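Local coordinates for flavin-dependent monooxygenase, oxygenase subunit HsaA (Mycobacterium tuberculosis, PDB 3AFF), which probably catalyses the FMNH2-dependent ortho-hydroxylation of the secosteroid 3-HSA to the catechol 3,4-DHSA during cholesterol breakdown, at residues L13-R24 with L67-V78. Sequence-based numbering, arbitrary orientation.
Sequences LAAIDNLLPEIR and LFFEATRRLASV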
# COMPACT_ATOMS: atom_id res chain seq x y z
N LEU A 13 -8.37 32.71 -36.50
CA LEU A 13 -7.49 31.56 -36.12
C LEU A 13 -6.73 31.01 -37.37
O LEU A 13 -5.49 30.85 -37.38
CB LEU A 13 -8.34 30.47 -35.43
CG LEU A 13 -7.95 29.79 -34.10
CD1 LEU A 13 -6.94 30.58 -33.28
CD2 LEU A 13 -9.15 29.41 -33.25
N ALA A 14 -7.50 30.76 -38.44
CA ALA A 14 -6.98 30.38 -39.77
C ALA A 14 -5.85 31.28 -40.27
O ALA A 14 -4.83 30.79 -40.72
CB ALA A 14 -8.14 30.34 -40.79
N ALA A 15 -6.06 32.61 -40.16
CA ALA A 15 -5.09 33.63 -40.55
C ALA A 15 -3.84 33.73 -39.66
O ALA A 15 -2.77 34.09 -40.12
CB ALA A 15 -5.80 34.98 -40.64
N ILE A 16 -3.99 33.44 -38.38
CA ILE A 16 -2.84 33.29 -37.47
C ILE A 16 -1.93 32.12 -37.92
O ILE A 16 -0.70 32.24 -37.95
CB ILE A 16 -3.35 33.15 -35.98
CG1 ILE A 16 -3.71 34.56 -35.45
CG2 ILE A 16 -2.30 32.52 -35.11
CD1 ILE A 16 -4.71 34.59 -34.32
N ASP A 17 -2.55 31.02 -38.31
CA ASP A 17 -1.81 29.95 -38.92
C ASP A 17 -0.92 30.41 -40.08
O ASP A 17 0.25 30.05 -40.15
CB ASP A 17 -2.79 28.90 -39.37
CG ASP A 17 -2.95 27.79 -38.36
OD1 ASP A 17 -2.41 27.90 -37.21
OD2 ASP A 17 -3.60 26.78 -38.73
N ASN A 18 -1.45 31.24 -40.98
CA ASN A 18 -0.63 31.76 -42.06
C ASN A 18 0.53 32.62 -41.60
O ASN A 18 1.55 32.73 -42.32
CB ASN A 18 -1.48 32.48 -43.08
CG ASN A 18 -2.28 31.53 -43.92
OD1 ASN A 18 -3.52 31.65 -44.06
ND2 ASN A 18 -1.59 30.52 -44.45
N LEU A 19 0.39 33.21 -40.41
CA LEU A 19 1.43 34.02 -39.82
C LEU A 19 2.59 33.22 -39.18
O LEU A 19 3.67 33.75 -38.99
CB LEU A 19 0.81 34.92 -38.76
CG LEU A 19 -0.06 36.14 -39.11
CD1 LEU A 19 -0.14 37.04 -37.87
CD2 LEU A 19 0.51 36.91 -40.27
N LEU A 20 2.37 31.95 -38.83
CA LEU A 20 3.35 31.27 -37.98
C LEU A 20 4.74 31.14 -38.57
O LEU A 20 5.74 31.42 -37.88
CB LEU A 20 2.82 29.94 -37.41
CG LEU A 20 1.55 29.96 -36.55
CD1 LEU A 20 1.31 28.61 -35.96
CD2 LEU A 20 1.58 31.00 -35.43
N PRO A 21 4.85 30.74 -39.86
CA PRO A 21 6.19 30.68 -40.45
C PRO A 21 7.03 31.96 -40.33
O PRO A 21 8.20 31.86 -39.97
CB PRO A 21 5.90 30.31 -41.91
CG PRO A 21 4.65 29.52 -41.84
CD PRO A 21 3.82 30.29 -40.82
N GLU A 22 6.44 33.14 -40.61
CA GLU A 22 7.09 34.45 -40.49
C GLU A 22 7.48 34.79 -39.06
O GLU A 22 8.53 35.39 -38.82
CB GLU A 22 6.16 35.58 -40.96
CG GLU A 22 6.05 35.84 -42.49
CD GLU A 22 4.80 36.74 -42.90
OE1 GLU A 22 3.80 36.85 -42.12
OE2 GLU A 22 4.87 37.36 -44.01
N ILE A 23 6.60 34.47 -38.11
CA ILE A 23 6.88 34.71 -36.70
C ILE A 23 8.02 33.83 -36.26
O ILE A 23 8.93 34.31 -35.61
CB ILE A 23 5.60 34.65 -35.77
CG1 ILE A 23 4.66 35.82 -36.12
CG2 ILE A 23 5.99 34.74 -34.26
CD1 ILE A 23 3.22 35.53 -35.87
N ARG A 24 8.00 32.56 -36.64
CA ARG A 24 9.10 31.63 -36.28
C ARG A 24 10.47 32.14 -36.74
O ARG A 24 11.44 32.09 -35.98
CB ARG A 24 8.83 30.19 -36.79
CG ARG A 24 9.82 29.09 -36.25
CD ARG A 24 9.72 27.76 -37.04
NE ARG A 24 8.37 27.15 -36.98
CZ ARG A 24 7.57 26.91 -38.03
NH1 ARG A 24 6.36 26.39 -37.83
NH2 ARG A 24 7.96 27.18 -39.29
N LEU A 67 -11.10 29.68 -27.87
CA LEU A 67 -10.46 30.00 -29.12
C LEU A 67 -9.39 31.04 -28.98
O LEU A 67 -8.38 31.00 -29.71
CB LEU A 67 -11.48 30.52 -30.14
CG LEU A 67 -12.48 29.43 -30.54
CD1 LEU A 67 -13.46 30.05 -31.51
CD2 LEU A 67 -11.77 28.18 -31.17
N PHE A 68 -9.63 32.05 -28.15
CA PHE A 68 -8.57 33.01 -27.87
C PHE A 68 -7.33 32.33 -27.29
O PHE A 68 -6.23 32.62 -27.74
CB PHE A 68 -9.05 34.10 -26.88
CG PHE A 68 -7.95 35.07 -26.52
CD1 PHE A 68 -7.66 36.16 -27.35
CD2 PHE A 68 -7.19 34.88 -25.35
CE1 PHE A 68 -6.65 37.04 -27.03
CE2 PHE A 68 -6.16 35.76 -25.04
CZ PHE A 68 -5.91 36.83 -25.87
N PHE A 69 -7.48 31.46 -26.30
CA PHE A 69 -6.27 30.76 -25.74
C PHE A 69 -5.53 29.83 -26.71
O PHE A 69 -4.29 29.80 -26.73
CB PHE A 69 -6.56 30.12 -24.36
CG PHE A 69 -6.95 31.12 -23.32
CD1 PHE A 69 -6.09 32.17 -23.00
CD2 PHE A 69 -8.20 31.06 -22.68
CE1 PHE A 69 -6.47 33.15 -22.03
CE2 PHE A 69 -8.59 32.00 -21.71
CZ PHE A 69 -7.74 33.06 -21.37
N GLU A 70 -6.29 29.16 -27.60
CA GLU A 70 -5.72 28.36 -28.69
C GLU A 70 -4.83 29.16 -29.63
O GLU A 70 -3.74 28.75 -29.98
CB GLU A 70 -6.87 27.66 -29.49
CG GLU A 70 -6.44 27.06 -30.81
CD GLU A 70 -5.46 25.88 -30.63
OE1 GLU A 70 -4.69 25.57 -31.61
OE2 GLU A 70 -5.45 25.31 -29.48
N ALA A 71 -5.35 30.32 -30.06
CA ALA A 71 -4.55 31.32 -30.74
C ALA A 71 -3.21 31.66 -30.08
O ALA A 71 -2.16 31.72 -30.77
CB ALA A 71 -5.43 32.63 -30.91
N THR A 72 -3.21 31.91 -28.77
CA THR A 72 -1.95 32.19 -28.07
C THR A 72 -1.02 30.97 -27.99
O THR A 72 0.21 31.12 -27.96
CB THR A 72 -2.20 32.74 -26.63
OG1 THR A 72 -2.67 31.70 -25.77
CG2 THR A 72 -3.26 33.89 -26.68
N ARG A 73 -1.61 29.79 -27.85
CA ARG A 73 -0.85 28.51 -27.84
C ARG A 73 -0.07 28.35 -29.16
O ARG A 73 1.15 28.10 -29.15
CB ARG A 73 -1.80 27.31 -27.61
CG ARG A 73 -1.03 25.95 -27.32
CD ARG A 73 -1.88 24.68 -27.56
NE ARG A 73 -2.42 24.60 -28.92
CZ ARG A 73 -1.68 24.24 -29.98
NH1 ARG A 73 -0.44 23.87 -29.86
NH2 ARG A 73 -2.22 24.21 -31.19
N ARG A 74 -0.76 28.54 -30.28
CA ARG A 74 -0.12 28.52 -31.62
C ARG A 74 0.99 29.53 -31.77
O ARG A 74 2.13 29.18 -32.17
CB ARG A 74 -1.13 28.77 -32.76
CG ARG A 74 -2.31 27.87 -32.72
CD ARG A 74 -3.23 28.04 -33.99
NE ARG A 74 -4.40 27.17 -33.85
CZ ARG A 74 -5.36 27.02 -34.77
NH1 ARG A 74 -5.32 27.67 -35.93
NH2 ARG A 74 -6.39 26.24 -34.49
N LEU A 75 0.72 30.79 -31.43
CA LEU A 75 1.76 31.79 -31.43
C LEU A 75 2.95 31.43 -30.60
O LEU A 75 4.09 31.68 -31.00
CB LEU A 75 1.24 33.18 -30.98
CG LEU A 75 0.22 33.80 -31.96
CD1 LEU A 75 -0.66 34.99 -31.33
CD2 LEU A 75 0.90 34.18 -33.26
N ALA A 76 2.71 30.94 -29.39
CA ALA A 76 3.84 30.67 -28.50
C ALA A 76 4.60 29.42 -28.96
O ALA A 76 5.74 29.24 -28.55
CB ALA A 76 3.41 30.54 -27.08
N SER A 77 3.98 28.59 -29.78
CA SER A 77 4.64 27.38 -30.27
C SER A 77 5.73 27.70 -31.29
O SER A 77 6.54 26.83 -31.62
CB SER A 77 3.59 26.40 -30.83
OG SER A 77 3.09 26.84 -32.10
N VAL A 78 5.74 28.94 -31.78
CA VAL A 78 6.78 29.44 -32.71
C VAL A 78 7.70 30.51 -32.15
O VAL A 78 8.82 30.64 -32.61
CB VAL A 78 6.19 29.90 -34.09
CG1 VAL A 78 5.42 28.76 -34.70
CG2 VAL A 78 5.24 31.05 -33.94
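Leu13 enters knob-into-hole among Leu67, Glu70, Ala71 and Arg74, joining two near-parallel helices (crossing angle -18°) of the N-terminal helical domain of the acyl-CoA dehydrogenase fold. Its CD1 presses on Ala71 CB at 3.5 Å, tight even for two methyls, and a residue as small as alanine lets the branched knob sink in. CD2 turns instead to Leu67 CD2, while CG lies over one face of the Arg74 guanidinium, off-centre toward its rim.

Farther along, Ile16, Leu20 and Ile23 gather round Leu75 CD2, with Ile23 CD1 coming nearest, at 3.7 Å. Val78 ends the row: its branched CB lets CG1 meet Leu20 CB as CG2 meets Ile23 CG2.

Arginine suits the outer side because the long chain of Arg74, extended from CG to NE, passes Leu20 and brings Arg74 NH1 within 3.2 Å of Asp17 OD1, a salt bridge with the two planar groups 29° apart. Glu70 positions the Arg74 guanidinium from its own helix and is itself held side-on by Arg73, which also makes cation-pi contacts with Tyr250 and Trp294. Glu70 OE1 receives Arg73 NH2 on its syn side and, through its anti lone pair, a nearly straight 2.8 Å bond from Arg74 NE (174°).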